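Local atomic coordinates of citrate lyase subunit beta-like protein (Mycobacterium tuberculosis H37Rv, PDB entry 6CHU), a protein that acts as a magnesium-dependent lyase of the HpcH/HpaI aldolase family and serves itaconate dissimilation and leucine catabolism. Residues Pro16-Cys21 and Phe211-Cys216; Leu64-Thr69 and Gly90-Thr95. All coordinates share one frame; numbering follows the deposited sequence.

In the fold
Interaction 1 is a buried contact of the barrel core. It joins the first strand, 17-22, to the last, 213-216. Interaction 2 lies at the surface, where the loops leading into neighbouring strands 69-72 and 95-98 meet. The centres are about 17 Å apart and the two contacts do not touch. Both lean on strand 38-42: interaction 1 on Ile-40, interaction 2 on Leu-41, the next residue. The chemistry follows the place. Strand pairing and apolar side chains make interaction 1, and its Phe-20 reaches the substrate site. Interaction 2 relies on one tyrosine hydroxyl, a proline and two bridging waters, farther from that site.

Interaction 1: Pro16-Cys21 and Phe211-Cys216; sequences PGWLFC and FDVTVC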
ATOM      1  N   PRO A  16      -2.457 -14.340  22.290  1.00 28.11           N
ATOM      2  CA  PRO A  16      -2.258 -14.139  20.850  1.00 27.42           C
ATOM      3  C   PRO A  16      -2.141 -15.415  20.033  1.00 27.02           C
ATOM      4  O   PRO A  16      -2.010 -15.325  18.809  1.00 25.74           O
ATOM      5  CB  PRO A  16      -0.931 -13.363  20.818  1.00 28.95           C
ATOM      6  CG  PRO A  16      -0.159 -13.941  21.984  1.00 32.52           C
ATOM      7  CD  PRO A  16      -1.191 -14.267  23.045  1.00 31.50           C
ATOM      8  N   GLY A  17      -2.172 -16.589  20.660  1.00 26.21           N
ATOM      9  CA  GLY A  17      -1.926 -17.811  19.922  1.00 26.34           C
ATOM     10  C   GLY A  17      -3.206 -18.510  19.530  1.00 23.05           C
ATOM     11  O   GLY A  17      -3.819 -19.202  20.346  1.00 27.20           O
ATOM     12  N   TRP A  18      -3.613 -18.329  18.281  1.00 23.43           N
ATOM     13  CA  TRP A  18      -4.805 -18.955  17.736  1.00 24.41           C
ATOM     14  C   TRP A  18      -4.398 -20.140  16.871  1.00 24.82           C
ATOM     15  O   TRP A  18      -3.367 -20.107  16.193  1.00 26.28           O
ATOM     16  CB  TRP A  18      -5.611 -17.958  16.905  1.00 23.89           C
ATOM     17  CG  TRP A  18      -6.263 -16.875  17.708  1.00 25.14           C
ATOM     18  CD1 TRP A  18      -5.804 -16.299  18.860  1.00 26.37           C
ATOM     19  CD2 TRP A  18      -7.492 -16.218  17.389  1.00 22.47           C
ATOM     20  NE1 TRP A  18      -6.687 -15.316  19.278  1.00 25.45           N
ATOM     21  CE2 TRP A  18      -7.734 -15.262  18.396  1.00 25.39           C
ATOM     22  CE3 TRP A  18      -8.419 -16.362  16.355  1.00 23.24           C
ATOM     23  CZ2 TRP A  18      -8.870 -14.446  18.395  1.00 23.30           C
ATOM     24  CZ3 TRP A  18      -9.554 -15.549  16.359  1.00 24.72           C
ATOM     25  CH2 TRP A  18      -9.761 -14.607  17.369  1.00 23.10           C
ATOM     26  N   LEU A  19      -5.221 -21.184  16.884  1.00 23.96           N
ATOM     27  CA  LEU A  19      -4.832 -22.452  16.270  1.00 24.75           C
ATOM     28  C   LEU A  19      -5.989 -23.018  15.461  1.00 23.53           C
ATOM     29  O   LEU A  19      -7.062 -23.282  16.014  1.00 24.92           O
ATOM     30  CB  LEU A  19      -4.381 -23.449  17.340  1.00 23.62           C
ATOM     31  CG  LEU A  19      -4.098 -24.876  16.879  1.00 24.80           C
ATOM     32  CD1 LEU A  19      -2.995 -24.881  15.833  1.00 25.44           C
ATOM     33  CD2 LEU A  19      -3.716 -25.747  18.059  1.00 25.39           C
ATOM     34  N   PHE A  20      -5.765 -23.213  14.159  1.00 24.21           N
ATOM     35  CA  PHE A  20      -6.708 -23.966  13.341  1.00 22.63           C
ATOM     36  C   PHE A  20      -6.742 -25.426  13.781  1.00 26.83           C
ATOM     37  O   PHE A  20      -5.701 -26.050  14.004  1.00 26.14           O
ATOM     38  CB  PHE A  20      -6.323 -23.917  11.861  1.00 21.83           C
ATOM     39  CG  PHE A  20      -6.772 -22.684  11.140  1.00 23.07           C
ATOM     40  CD1 PHE A  20      -8.116 -22.489  10.816  1.00 22.61           C
ATOM     41  CD2 PHE A  20      -5.843 -21.738  10.731  1.00 20.56           C
ATOM     42  CE1 PHE A  20      -8.519 -21.349  10.128  1.00 23.74           C
ATOM     43  CE2 PHE A  20      -6.236 -20.598  10.054  1.00 21.57           C
ATOM     44  CZ  PHE A  20      -7.581 -20.399   9.745  1.00 24.27           C
ATOM     45  N   CYS A  21      -7.952 -25.975  13.876  1.00 21.60           N
ATOM     46  CA  CYS A  21      -8.160 -27.409  14.060  1.00 24.22           C
ATOM     47  C   CYS A  21      -9.244 -27.831  13.078  1.00 29.05           C
ATOM     48  O   CYS A  21     -10.385 -27.333  13.172  1.00 29.53           O
ATOM     49  CB  CYS A  21      -8.561 -27.731  15.503  1.00 28.92           C
ATOM     50  SG  CYS A  21      -8.823 -29.480  15.859  1.00 32.88           S
ATOM     51  N   PHE A 211      -0.095  -6.120  15.450  1.00 20.69           N
ATOM     52  CA  PHE A 211      -1.014  -7.236  15.303  1.00 20.60           C
ATOM     53  C   PHE A 211      -1.383  -7.736  16.695  1.00 21.06           C
ATOM     54  O   PHE A 211      -0.604  -7.620  17.642  1.00 21.27           O
ATOM     55  CB  PHE A 211      -0.396  -8.366  14.464  1.00 21.34           C
ATOM     56  CG  PHE A 211      -0.552  -8.173  12.976  1.00 19.33           C
ATOM     57  CD1 PHE A 211      -1.713  -8.567  12.332  1.00 20.49           C
ATOM     58  CD2 PHE A 211       0.466  -7.584  12.224  1.00 19.49           C
ATOM     59  CE1 PHE A 211      -1.870  -8.389  10.962  1.00 19.41           C
ATOM     60  CE2 PHE A 211       0.326  -7.402  10.847  1.00 18.80           C
ATOM     61  CZ  PHE A 211      -0.849  -7.811  10.211  1.00 19.90           C
ATOM     62  N   ASP A 212      -2.607  -8.246  16.827  1.00 22.26           N
ATOM     63  CA  ASP A 212      -3.087  -8.757  18.104  1.00 23.11           C
ATOM     64  C   ASP A 212      -2.885 -10.249  18.247  1.00 22.42           C
ATOM     65  O   ASP A 212      -2.844 -10.753  19.382  1.00 25.18           O
ATOM     66  CB  ASP A 212      -4.576  -8.456  18.253  1.00 23.45           C
ATOM     67  CG  ASP A 212      -4.859  -6.980  18.206  1.00 25.78           C
ATOM     68  OD1 ASP A 212      -4.415  -6.293  19.140  1.00 24.98           O
ATOM     69  OD2 ASP A 212      -5.464  -6.511  17.220  1.00 26.19           O
ATOM     70  N   VAL A 213      -2.773 -10.946  17.125  1.00 21.46           N
ATOM     71  CA  VAL A 213      -2.817 -12.405  17.056  1.00 20.21           C
ATOM     72  C   VAL A 213      -1.916 -12.856  15.913  1.00 22.13           C
ATOM     73  O   VAL A 213      -1.888 -12.230  14.852  1.00 21.41           O
ATOM     74  CB  VAL A 213      -4.263 -12.905  16.812  1.00 22.46           C
ATOM     75  CG1 VAL A 213      -4.267 -14.400  16.450  1.00 22.48           C
ATOM     76  CG2 VAL A 213      -5.166 -12.627  18.026  1.00 23.05           C
ATOM     77  N   THR A 214      -1.196 -13.963  16.116  1.00 20.44           N
ATOM     78  CA  THR A 214      -0.655 -14.739  15.005  1.00 21.85           C
ATOM     79  C   THR A 214      -1.385 -16.075  14.974  1.00 22.40           C
ATOM     80  O   THR A 214      -1.386 -16.806  15.972  1.00 23.97           O
ATOM     81  CB  THR A 214       0.854 -14.949  15.147  1.00 24.32           C
ATOM     82  OG1 THR A 214       1.528 -13.720  14.853  1.00 23.93           O
ATOM     83  CG2 THR A 214       1.345 -16.029  14.170  1.00 20.24           C
ATOM     84  N   VAL A 215      -2.004 -16.390  13.844  1.00 19.57           N
ATOM     85  CA  VAL A 215      -2.740 -17.643  13.721  1.00 18.83           C
ATOM     86  C   VAL A 215      -1.772 -18.747  13.323  1.00 22.41           C
ATOM     87  O   VAL A 215      -0.845 -18.534  12.524  1.00 22.05           O
ATOM     88  CB  VAL A 215      -3.896 -17.498  12.717  1.00 24.78           C
ATOM     89  CG1 VAL A 215      -4.693 -18.802  12.643  1.00 23.02           C
ATOM     90  CG2 VAL A 215      -4.814 -16.343  13.158  1.00 19.15           C
ATOM     91  N   CYS A 216      -1.963 -19.924  13.916  1.00 21.98           N
ATOM     92  CA  CYS A 216      -1.087 -21.075  13.739  1.00 23.74           C
ATOM     93  C   CYS A 216      -1.850 -22.246  13.135  1.00 26.24           C
ATOM     94  O   CYS A 216      -3.064 -22.369  13.306  1.00 24.21           O
ATOM     95  CB  CYS A 216      -0.489 -21.518  15.071  1.00 27.12           C
ATOM     96  SG  CYS A 216       0.438 -20.234  15.903  1.00 26.77           S
TER
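Gly-17, Trp-18 and Leu-19 pair in parallel with Thr-214, Val-215 and Cys-216, and three backbone hydrogen bonds zip the strands together. Thr-214 N donates to Pro-16 O (3.1 Å). Cys-216 N donates to Trp-18 O over a short 2.7 Å. Phe-20 N donates back to Cys-216 O (3.0 Å). CA-H...O contacts lie beside them, such as Leu-19 CA to Cys-216 O at 3.5 Å.

Apolar contacts dominate the face that carries Trp-18 and Val-215. Val-213 sets CG1 over the indole, 3.5 Å from the centroid of the five-membered ring, in a CH-pi contact. Its CG1 is anti to the backbone N (chi1 168°), which places the methyl over the ring; CG2 also lies over the indole face, 3.3 Å from NE1. Val-215 CG1 packs on Phe-20 CE2 (3.5 Å). Trp-18, Phe-20 and Val-215 all touch Ile-40. On the other face, Leu-19 CD1 meets Cys-216 CB, while Thr-214 and Cys-216 pack on helix 221-228.

Phe-20 lies beside the substrate-binding Arg-72 and a bound acetate, with the magnesium ion about 7 Å from its side chain. Pairing first strand with last closes the eight-stranded parallel TIM barrel.

Interaction 2: Leu64-Thr69 and Gly90-Thr95; sequences LDPERT and GTAYTT. With EDO (1,2-ethanediol), chain G.
The Tyr-93 ring packs against the turn Asp-65 to Arg-68 and its flanks, and several of its atoms take part. CD1 lies 4.1 Å from Pro-66 CB. CE1 meets Thr-69 CB at 3.8 Å, and also comes near Leu-64 O. At the end of the ring, OH accepts the N-H of Leu-64 over 2.9 Å in a nearly straight bond (171°). Tyr-93 CG sits anti to its own carbonyl carbon (chi1 -57°), and this sends the ring across to the other loop. Pro-66 adds a further touch, with CB 3.5 Å from Ala-92 O.

The turn is type I and is held from within. Asp-65 O accepts Arg-68 N and Thr-69 OG1 from opposite faces of its plane, and Asp-65 OD1 takes Glu-67 N in an Asx turn.

Two waters complete the contact. One joins Pro-66 O (2.8 Å) to the hydroxyl OG1 of Thr-94. The other donates to Thr-69 O and accepts from Thr-94 N (3.0 Å), joining backbone to backbone just where strands 69-72 and 95-98 begin. Leu-64, Thr-69 and Tyr-93 also pack on Leu-41 of strand 38-42.

The direct polar link is thus a single bond with Tyr-93 OH as acceptor, so the remaining polar joining depends on water.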
ATOM      1  N   LEU A  64     -16.609 -27.101  22.249  1.00 31.16           N
ATOM      2  CA  LEU A  64     -15.529 -26.422  22.950  1.00 34.42           C
ATOM      3  C   LEU A  64     -16.086 -25.158  23.598  1.00 34.90           C
ATOM      4  O   LEU A  64     -17.233 -24.773  23.366  1.00 35.53           O
ATOM      5  CB  LEU A  64     -14.374 -26.086  21.995  1.00 31.23           C
ATOM      6  CG  LEU A  64     -13.502 -27.232  21.472  1.00 30.17           C
ATOM      7  CD1 LEU A  64     -12.364 -26.689  20.616  1.00 30.54           C
ATOM      8  CD2 LEU A  64     -12.965 -28.062  22.637  1.00 32.10           C
ATOM      9  N   ASP A  65     -15.265 -24.522  24.435  1.00 35.16           N
ATOM     10  CA  ASP A  65     -15.662 -23.302  25.135  1.00 35.76           C
ATOM     11  C   ASP A  65     -15.947 -22.197  24.127  1.00 31.62           C
ATOM     12  O   ASP A  65     -15.027 -21.739  23.435  1.00 28.70           O
ATOM     13  CB  ASP A  65     -14.561 -22.876  26.112  1.00 41.63           C
ATOM     14  CG  ASP A  65     -14.927 -21.648  26.933  1.00 43.00           C
ATOM     15  OD1 ASP A  65     -16.003 -21.052  26.724  1.00 39.11           O
ATOM     16  OD2 ASP A  65     -14.121 -21.277  27.811  1.00 45.86           O
ATOM     17  N   PRO A  66     -17.197 -21.735  24.009  1.00 31.82           N
ATOM     18  CA  PRO A  66     -17.498 -20.690  23.021  1.00 30.76           C
ATOM     19  C   PRO A  66     -16.868 -19.343  23.337  1.00 28.92           C
ATOM     20  O   PRO A  66     -16.811 -18.497  22.443  1.00 31.94           O
ATOM     21  CB  PRO A  66     -19.033 -20.614  23.041  1.00 34.76           C
ATOM     22  CG  PRO A  66     -19.403 -21.071  24.389  1.00 32.96           C
ATOM     23  CD  PRO A  66     -18.396 -22.126  24.774  1.00 32.92           C
ATOM     24  N   GLU A  67     -16.383 -19.118  24.564  1.00 33.10           N
ATOM     25  CA  GLU A  67     -15.626 -17.900  24.850  1.00 32.00           C
ATOM     26  C   GLU A  67     -14.239 -17.912  24.216  1.00 31.69           C
ATOM     27  O   GLU A  67     -13.595 -16.860  24.145  1.00 34.31           O
ATOM     28  CB  GLU A  67     -15.485 -17.703  26.366  1.00 34.42           C
ATOM     29  CG  GLU A  67     -16.804 -17.693  27.129  1.00 46.99           C
ATOM     30  CD  GLU A  67     -17.761 -16.624  26.629  1.00 58.85           C
ATOM     31  OE1 GLU A  67     -17.290 -15.566  26.158  1.00 59.59           O
ATOM     32  OE2 GLU A  67     -18.988 -16.847  26.706  1.00 62.09           O
ATOM     33  N   ARG A  68     -13.773 -19.067  23.743  1.00 30.65           N
ATOM     34  CA  ARG A  68     -12.408 -19.205  23.248  1.00 29.23           C
ATOM     35  C   ARG A  68     -12.349 -19.997  21.950  1.00 30.05           C
ATOM     36  O   ARG A  68     -11.289 -20.538  21.612  1.00 28.71           O
ATOM     37  CB  ARG A  68     -11.527 -19.876  24.311  1.00 35.60           C
ATOM     38  CG  ARG A  68     -11.314 -19.036  25.553  1.00 44.69           C
ATOM     39  CD  ARG A  68     -10.572 -17.749  25.214  1.00 55.41           C
ATOM     40  NE  ARG A  68     -10.148 -17.025  26.410  1.00 66.15           N
ATOM     41  CZ  ARG A  68     -10.787 -15.976  26.919  1.00 75.41           C
ATOM     42  NH1 ARG A  68     -11.887 -15.519  26.333  1.00 75.00           N
ATOM     43  NH2 ARG A  68     -10.327 -15.382  28.013  1.00 79.05           N
ATOM     44  N   THR A  69     -13.463 -20.081  21.221  1.00 26.09           N
ATOM     45  CA  THR A  69     -13.527 -20.856  19.993  1.00 22.97           C
ATOM     46  C   THR A  69     -14.291 -20.077  18.935  1.00 25.66           C
ATOM     47  O   THR A  69     -15.356 -19.519  19.210  1.00 27.31           O
ATOM     48  CB  THR A  69     -14.200 -22.216  20.224  1.00 29.18           C
ATOM     49  OG1 THR A  69     -13.615 -22.837  21.374  1.00 29.94           O
ATOM     50  CG2 THR A  69     -13.982 -23.132  19.018  1.00 27.84           C
ATOM     51  N   GLY A  90     -27.304 -25.143  15.913  1.00 38.75           N
ATOM     52  CA  GLY A  90     -27.411 -25.975  17.094  1.00 45.25           C
ATOM     53  C   GLY A  90     -26.152 -26.009  17.934  1.00 44.78           C
ATOM     54  O   GLY A  90     -25.881 -27.006  18.609  1.00 49.88           O
ATOM     55  N   THR A  91     -25.370 -24.933  17.892  1.00 32.90           N
ATOM     56  CA  THR A  91     -24.180 -24.768  18.715  1.00 30.37           C
ATOM     57  C   THR A  91     -24.291 -23.483  19.523  1.00 35.89           C
ATOM     58  O   THR A  91     -25.200 -22.670  19.334  1.00 32.36           O
ATOM     59  CB  THR A  91     -22.901 -24.709  17.869  1.00 28.38           C
ATOM     60  OG1 THR A  91     -22.861 -23.466  17.155  1.00 29.75           O
ATOM     61  CG2 THR A  91     -22.840 -25.870  16.881  1.00 30.92           C
ATOM     62  N   ALA A  92     -23.333 -23.292  20.423  1.00 29.86           N
ATOM     63  CA  ALA A  92     -23.283 -22.084  21.228  1.00 31.48           C
ATOM     64  C   ALA A  92     -22.282 -21.077  20.689  1.00 28.66           C
ATOM     65  O   ALA A  92     -22.019 -20.066  21.348  1.00 30.39           O
ATOM     66  CB  ALA A  92     -22.956 -22.427  22.680  1.00 33.81           C
ATOM     67  N   TYR A  93     -21.715 -21.327  19.510  1.00 26.22           N
ATOM     68  CA  TYR A  93     -20.724 -20.416  18.959  1.00 24.98           C
ATOM     69  C   TYR A  93     -21.399 -19.155  18.443  1.00 31.03           C
ATOM     70  O   TYR A  93     -22.530 -19.189  17.949  1.00 35.59           O
ATOM     71  CB  TYR A  93     -19.928 -21.099  17.849  1.00 22.85           C
ATOM     72  CG  TYR A  93     -19.265 -22.368  18.338  1.00 24.61           C
ATOM     73  CD1 TYR A  93     -18.373 -22.334  19.404  1.00 27.65           C
ATOM     74  CD2 TYR A  93     -19.549 -23.597  17.762  1.00 26.32           C
ATOM     75  CE1 TYR A  93     -17.772 -23.492  19.874  1.00 27.91           C
ATOM     76  CE2 TYR A  93     -18.950 -24.765  18.223  1.00 27.55           C
ATOM     77  CZ  TYR A  93     -18.067 -24.705  19.282  1.00 30.06           C
ATOM     78  OH  TYR A  93     -17.464 -25.858  19.747  1.00 29.58           O
ATOM     79  N   THR A  94     -20.713 -18.031  18.612  1.00 23.21           N
ATOM     80  CA  THR A  94     -21.213 -16.721  18.217  1.00 24.17           C
ATOM     81  C   THR A  94     -20.376 -16.052  17.146  1.00 23.87           C
ATOM     82  O   THR A  94     -20.849 -15.083  16.531  1.00 23.43           O
ATOM     83  CB  THR A  94     -21.244 -15.769  19.423  1.00 26.06           C
ATOM     84  OG1 THR A  94     -19.898 -15.563  19.872  1.00 30.50           O
ATOM     85  CG2 THR A  94     -22.069 -16.340  20.553  1.00 31.23           C
ATOM     86  N   THR A  95     -19.153 -16.517  16.912  1.00 24.88           N
ATOM     87  CA  THR A  95     -18.186 -15.805  16.087  1.00 22.29           C
ATOM     88  C   THR A  95     -17.707 -16.722  14.974  1.00 22.50           C
ATOM     89  O   THR A  95     -17.289 -17.859  15.237  1.00 23.64           O
ATOM     90  CB  THR A  95     -17.011 -15.314  16.945  1.00 23.84           C
ATOM     91  OG1 THR A  95     -17.515 -14.473  17.990  1.00 28.69           O
ATOM     92  CG2 THR A  95     -15.995 -14.526  16.106  1.00 21.81           C
TER
HETATM   93  C1  EDO G 306     -25.876 -20.025  16.351  1.00 59.38           C
HETATM   94  O1  EDO G 306     -25.075 -20.291  17.512  1.00 61.26           O
HETATM   95  C2  EDO G 306     -24.962 -19.641  15.196  1.00 53.99           C
HETATM   96  O2  EDO G 306     -25.749 -19.095  14.135  1.00 39.45           O
HETATM   97  O   HOH W   1     -19.138 -17.056  21.909  1.00 38.33           O
HETATM   98  O   HOH W   2     -17.736 -18.340  19.109  1.00 27.88           O